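Local atomic coordinates of cellulase CEL9M (Clostridium cellulolyticum, PDB entry 1IA6), a protein that probably hydrolyses internal beta-1,4-glucosidic bonds of cellulose as a family 9 endoglucanase. Residues S148-D153 with K192-V197; T113-Q118 with K185-M190. All blocks are in the same frame, centred on the assembly; numbering follows the deposited sequence.

Contact 1 of 2, residues S148-D153 with K192-V197; sequences SSPASD and KANQGV
The side-chain amide of Asn194 meets the ring of Pro150 through its oxygen end alone: OD1 of Asn194 sits over one face of the ring, towards CB, 3.3 Å from CB of Pro150, with the amide plane tilted against the ring. With CG anti to the backbone N (chi1 -169°), the Asn194 amide is directed at Pro150, and its ND2 continues beyond the contact to the carbonyl of Pro147. The second flat group, the carboxylate of Asp153, has the Val197 backbone and CB over one face, with OD1 of Asp153 3.5 Å from CA of Val197; the same OD1 accepts the N-H of Gly198.

Between these groups the backbones are clamped by a reciprocal pair of bonds. Ser152 N donates to Gly196 O (2.8 Å), which points almost straight at it, and Gly196 N donates to Ser152 OG (3.1 Å), a hydroxyl also bonded to Gly191 O. A water bridges the carbonyls of Pro150 and Val197, donating to both.

Ala151, at the N-cap, has no polar side chain, and Gly196 O serves the first helical N-H instead. The start of helix 152-169 is thus tied to the chain leaving helix 174-193, the meeting of ends expected of a helical hairpin in the (alpha/alpha)6 barrel of family 9. Asp153 places the join beside the calcium site, next to its ligand Asp212.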
loop_
_atom_site.group_PDB
_atom_site.type_symbol
_atom_site.label_atom_id
_atom_site.label_comp_id
_atom_site.label_asym_id
_atom_site.label_seq_id
_atom_site.Cartn_x
_atom_site.Cartn_y
_atom_site.Cartn_z
ATOM N N SER A 148 9.363 25.518 -2.528
ATOM C CA SER A 148 10.816 25.416 -2.421
ATOM C C SER A 148 11.307 24.056 -1.936
ATOM O O SER A 148 12.513 23.821 -1.848
ATOM C CB SER A 148 11.346 26.508 -1.489
ATOM O OG SER A 148 10.804 26.367 -0.189
ATOM N N SER A 149 10.377 23.161 -1.628
ATOM C CA SER A 149 10.719 21.826 -1.147
ATOM C C SER A 149 9.952 20.771 -1.943
ATOM O O SER A 149 8.769 20.533 -1.698
ATOM C CB SER A 149 10.380 21.706 0.342
ATOM O OG SER A 149 10.746 20.436 0.852
ATOM N N PRO A 150 10.623 20.125 -2.910
ATOM C CA PRO A 150 10.009 19.095 -3.752
ATOM C C PRO A 150 9.711 17.766 -3.063
ATOM O O PRO A 150 10.373 17.379 -2.100
ATOM C CB PRO A 150 11.023 18.926 -4.876
ATOM C CG PRO A 150 12.315 19.119 -4.157
ATOM C CD PRO A 150 12.035 20.327 -3.287
ATOM N N ALA A 151 8.703 17.078 -3.586
ATOM C CA ALA A 151 8.290 15.769 -3.091
ATOM C C ALA A 151 7.349 15.227 -4.159
ATOM O O ALA A 151 6.252 14.761 -3.863
ATOM C CB ALA A 151 7.562 15.910 -1.760
ATOM N N SER A 152 7.802 15.296 -5.408
ATOM C CA SER A 152 7.011 14.860 -6.555
ATOM C C SER A 152 6.436 13.455 -6.466
ATOM O O SER A 152 5.303 13.220 -6.894
ATOM C CB SER A 152 7.841 14.980 -7.833
ATOM O OG SER A 152 8.307 16.305 -8.005
ATOM N N ASP A 153 7.208 12.515 -5.930
ATOM C CA ASP A 153 6.719 11.147 -5.825
ATOM C C ASP A 153 5.615 11.029 -4.776
ATOM O O ASP A 153 4.574 10.419 -5.029
ATOM C CB ASP A 153 7.880 10.177 -5.532
ATOM C CG ASP A 153 8.719 10.587 -4.325
ATOM O OD1 ASP A 153 8.677 11.765 -3.915
ATOM O OD2 ASP A 153 9.443 9.721 -3.792
ATOM N N LYS A 192 4.605 18.627 -10.310
ATOM C CA LYS A 192 5.286 18.865 -11.572
ATOM C C LYS A 192 5.937 20.244 -11.637
ATOM O O LYS A 192 6.840 20.468 -12.444
ATOM C CB LYS A 192 4.342 18.654 -12.761
ATOM C CG LYS A 192 3.278 19.703 -12.984
ATOM C CD LYS A 192 2.635 19.464 -14.348
ATOM C CE LYS A 192 1.542 20.469 -14.662
ATOM N NZ LYS A 192 1.033 20.273 -16.058
ATOM N N ALA A 193 5.500 21.150 -10.768
ATOM C CA ALA A 193 6.053 22.504 -10.724
ATOM C C ALA A 193 7.507 22.501 -10.242
ATOM O O ALA A 193 8.357 23.182 -10.813
ATOM C CB ALA A 193 5.205 23.382 -9.817
ATOM N N ASN A 194 7.781 21.743 -9.184
ATOM C CA ASN A 194 9.130 21.627 -8.624
ATOM C C ASN A 194 9.394 20.128 -8.520
ATOM O O ASN A 194 8.832 19.449 -7.662
ATOM C CB ASN A 194 9.199 22.259 -7.234
ATOM C CG ASN A 194 10.626 22.399 -6.732
ATOM O OD1 ASN A 194 11.459 21.520 -6.950
ATOM N ND2 ASN A 194 10.912 23.499 -6.048
ATOM N N GLN A 195 10.261 19.623 -9.388
ATOM C CA GLN A 195 10.539 18.195 -9.447
ATOM C C GLN A 195 11.716 17.649 -8.649
ATOM O O GLN A 195 12.836 18.157 -8.726
ATOM C CB GLN A 195 10.662 17.786 -10.917
ATOM C CG GLN A 195 9.322 17.813 -11.645
ATOM C CD GLN A 195 9.443 17.692 -13.148
ATOM O OE1 GLN A 195 10.381 17.084 -13.663
ATOM N NE2 GLN A 195 8.476 18.258 -13.865
ATOM N N GLY A 196 11.438 16.586 -7.898
ATOM C CA GLY A 196 12.442 15.936 -7.072
ATOM C C GLY A 196 11.744 14.983 -6.114
ATOM O O GLY A 196 10.548 15.138 -5.865
ATOM N N VAL A 197 12.456 13.997 -5.575
ATOM C CA VAL A 197 11.819 13.069 -4.643
ATOM C C VAL A 197 11.695 13.671 -3.247
ATOM O O VAL A 197 12.490 14.529 -2.856
ATOM C CB VAL A 197 12.595 11.731 -4.535
ATOM C CG1 VAL A 197 12.612 11.030 -5.884
ATOM C CG2 VAL A 197 14.013 11.983 -4.034
HETATM O O HOH W 1 12.828 17.082 -0.968
HETATM O O HOH W 2 7.189 18.652 -5.593
#

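Contact 2 of 2, residues T113-Q118 with K185-M190; sequences TTFYYQ and KELYAM
Met190 and Leu187, one turn apart on helix 174-193, both reach for 113-118, but what they meet differs sharply. The well-buried part is Leu187 against Phe115. A single methyl, CD2 of Leu187, does the touching, 3.9 Å from CD1 of Phe115, and it approaches the ring obliquely, with the two side chains crossing at about a right angle. Phe115 presents its ring this way because CG stands anti to the backbone N (chi1 -175°), swung out of the strand toward the helix. Helix 152-169 closes this patch, with Leu155 on Phe115 and with Thr158 and Leu162 on Leu187.

Toward the surface the contact changes character. Met190 stretches out and then bends at its thioether (chi3 63°), laying SD and CE along the backbone of Thr113: CE of Met190 comes to 3.4 Å from Thr113 O, and SD of Met190 to 3.7 Å from Thr113 C. The same methyl only grazes the strand's first side chain, CE of Met190 lying 4.4 Å from CB of Phe115. Thr113 itself is exposed and turns its side chain away from the helix.

No hydrogen bond joins the two segments directly; His109 supplies a polar link, its ND1 bonded to Thr114 O and its NE2 to Glu186 OE1. With an acceptor at each nitrogen, a doubly protonated imidazole would be favoured, so an apolar contact probably has a two-sided hydrogen-bond bridge, possibly charged, beside it.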
loop_
_atom_site.group_PDB
_atom_site.type_symbol
_atom_site.label_atom_id
_atom_site.label_comp_id
_atom_site.label_asym_id
_atom_site.label_seq_id
_atom_site.Cartn_x
_atom_site.Cartn_y
_atom_site.Cartn_z
ATOM N N THR A 113 -0.649 25.341 -1.997
ATOM C CA THR A 113 0.750 25.021 -2.261
ATOM C C THR A 113 1.522 24.381 -1.108
ATOM O O THR A 113 2.754 24.398 -1.101
ATOM C CB THR A 113 1.525 26.277 -2.720
ATOM O OG1 THR A 113 1.439 27.286 -1.708
ATOM C CG2 THR A 113 0.946 26.814 -4.023
ATOM N N THR A 114 0.814 23.804 -0.144
ATOM C CA THR A 114 1.489 23.178 0.989
ATOM C C THR A 114 0.941 21.793 1.288
ATOM O O THR A 114 -0.265 21.565 1.218
ATOM C CB THR A 114 1.341 24.027 2.262
ATOM O OG1 THR A 114 1.758 25.370 1.990
ATOM C CG2 THR A 114 2.194 23.448 3.388
ATOM N N PHE A 115 1.836 20.864 1.611
ATOM C CA PHE A 115 1.423 19.509 1.950
ATOM C C PHE A 115 2.387 18.888 2.947
ATOM O O PHE A 115 3.553 18.652 2.624
ATOM C CB PHE A 115 1.367 18.617 0.710
ATOM C CG PHE A 115 0.830 17.243 0.990
ATOM C CD1 PHE A 115 -0.503 17.067 1.347
ATOM C CD2 PHE A 115 1.660 16.129 0.927
ATOM C CE1 PHE A 115 -1.004 15.798 1.644
ATOM C CE2 PHE A 115 1.169 14.853 1.221
ATOM C CZ PHE A 115 -0.164 14.688 1.580
ATOM N N TYR A 116 1.893 18.637 4.158
ATOM C CA TYR A 116 2.690 18.012 5.210
ATOM C C TYR A 116 2.650 16.521 4.935
ATOM O O TYR A 116 1.572 15.972 4.685
ATOM C CB TYR A 116 2.074 18.315 6.574
ATOM C CG TYR A 116 2.279 19.747 7.001
ATOM C CD1 TYR A 116 3.483 20.153 7.573
ATOM C CD2 TYR A 116 1.288 20.706 6.793
ATOM C CE1 TYR A 116 3.701 21.481 7.929
ATOM C CE2 TYR A 116 1.497 22.040 7.145
ATOM C CZ TYR A 116 2.707 22.417 7.713
ATOM O OH TYR A 116 2.929 23.729 8.064
ATOM N N TYR A 117 3.803 15.853 4.978
ATOM C CA TYR A 117 3.802 14.427 4.673
ATOM C C TYR A 117 4.506 13.466 5.623
ATOM O O TYR A 117 4.604 12.276 5.335
ATOM C CB TYR A 117 4.286 14.207 3.235
ATOM C CG TYR A 117 5.706 14.631 2.934
ATOM C CD1 TYR A 117 6.788 13.842 3.320
ATOM C CD2 TYR A 117 5.965 15.792 2.198
ATOM C CE1 TYR A 117 8.096 14.191 2.970
ATOM C CE2 TYR A 117 7.261 16.150 1.845
ATOM C CZ TYR A 117 8.322 15.344 2.230
ATOM O OH TYR A 117 9.601 15.681 1.856
ATOM N N GLN A 118 5.008 13.963 6.746
ATOM C CA GLN A 118 5.607 13.065 7.722
ATOM C C GLN A 118 5.412 13.589 9.125
ATOM O O GLN A 118 5.770 14.725 9.435
ATOM C CB GLN A 118 7.104 12.811 7.489
ATOM C CG GLN A 118 7.611 11.718 8.462
ATOM C CD GLN A 118 9.043 11.265 8.233
ATOM O OE1 GLN A 118 9.472 11.057 7.099
ATOM N NE2 GLN A 118 9.783 11.084 9.324
ATOM N N LYS A 185 -5.812 17.580 -7.969
ATOM C CA LYS A 185 -5.317 18.428 -9.047
ATOM C C LYS A 185 -4.219 19.347 -8.546
ATOM O O LYS A 185 -3.224 19.572 -9.234
ATOM C CB LYS A 185 -6.449 19.276 -9.632
ATOM C CG LYS A 185 -7.447 18.506 -10.472
ATOM C CD LYS A 185 -8.563 19.427 -10.942
ATOM C CE LYS A 185 -9.573 18.692 -11.805
ATOM N NZ LYS A 185 -10.687 19.597 -12.221
ATOM N N GLU A 186 -4.405 19.876 -7.342
ATOM C CA GLU A 186 -3.427 20.789 -6.759
ATOM C C GLU A 186 -2.126 20.101 -6.365
ATOM O O GLU A 186 -1.046 20.650 -6.570
ATOM C CB GLU A 186 -4.024 21.496 -5.542
ATOM C CG GLU A 186 -5.313 22.242 -5.843
ATOM C CD GLU A 186 -5.826 23.020 -4.648
ATOM O OE1 GLU A 186 -5.680 22.526 -3.509
ATOM O OE2 GLU A 186 -6.387 24.116 -4.849
ATOM N N LEU A 187 -2.222 18.903 -5.797
ATOM C CA LEU A 187 -1.024 18.176 -5.388
ATOM C C LEU A 187 -0.209 17.773 -6.614
ATOM O O LEU A 187 1.023 17.796 -6.592
ATOM C CB LEU A 187 -1.405 16.937 -4.571
ATOM C CG LEU A 187 -2.101 17.196 -3.230
ATOM C CD1 LEU A 187 -2.405 15.864 -2.557
ATOM C CD2 LEU A 187 -1.221 18.049 -2.329
ATOM N N TYR A 188 -0.904 17.410 -7.687
ATOM C CA TYR A 188 -0.241 17.028 -8.930
ATOM C C TYR A 188 0.490 18.252 -9.476
ATOM O O TYR A 188 1.640 18.161 -9.903
ATOM C CB TYR A 188 -1.268 16.542 -9.954
ATOM C CG TYR A 188 -0.691 16.302 -11.332
ATOM C CD1 TYR A 188 0.066 15.162 -11.608
ATOM C CD2 TYR A 188 -0.905 17.218 -12.358
ATOM C CE1 TYR A 188 0.593 14.939 -12.882
ATOM C CE2 TYR A 188 -0.383 17.009 -13.633
ATOM C CZ TYR A 188 0.363 15.870 -13.887
ATOM O OH TYR A 188 0.874 15.664 -15.145
ATOM N N ALA A 189 -0.188 19.399 -9.448
ATOM C CA ALA A 189 0.391 20.649 -9.930
ATOM C C ALA A 189 1.677 20.958 -9.171
ATOM O O ALA A 189 2.686 21.337 -9.770
ATOM C CB ALA A 189 -0.610 21.788 -9.760
ATOM N N MET A 190 1.635 20.807 -7.850
ATOM C CA MET A 190 2.810 21.049 -7.015
ATOM C C MET A 190 3.938 20.108 -7.420
ATOM O O MET A 190 5.098 20.512 -7.526
ATOM C CB MET A 190 2.488 20.801 -5.539
ATOM C CG MET A 190 1.576 21.824 -4.889
ATOM S SD MET A 190 1.143 21.312 -3.202
ATOM C CE MET A 190 2.751 21.305 -2.424
#

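In the fold
After helix 91-107 the chain enters 113-118, part of the central strand of the small antiparallel sheet, then strand 143-145 and the bend 148-153 into helix 152-169. Helix 174-193 returns antiparallel, and its last turns, 185-190, fall back on 113-118, so contact 2 closes a loop holding the whole start of contact 1. A few residues later 192-197 reaches 148-153 and closes contact 1. The two loops therefore cross. The centres of the two contacts lie about 9 Å apart, and they touch where CB of Ala151 packs 3.6 Å from CE2 of Tyr117. Contact 2 fastens helix 174-193 to the sheet; contact 1 joins its exit to the start of helix 152-169.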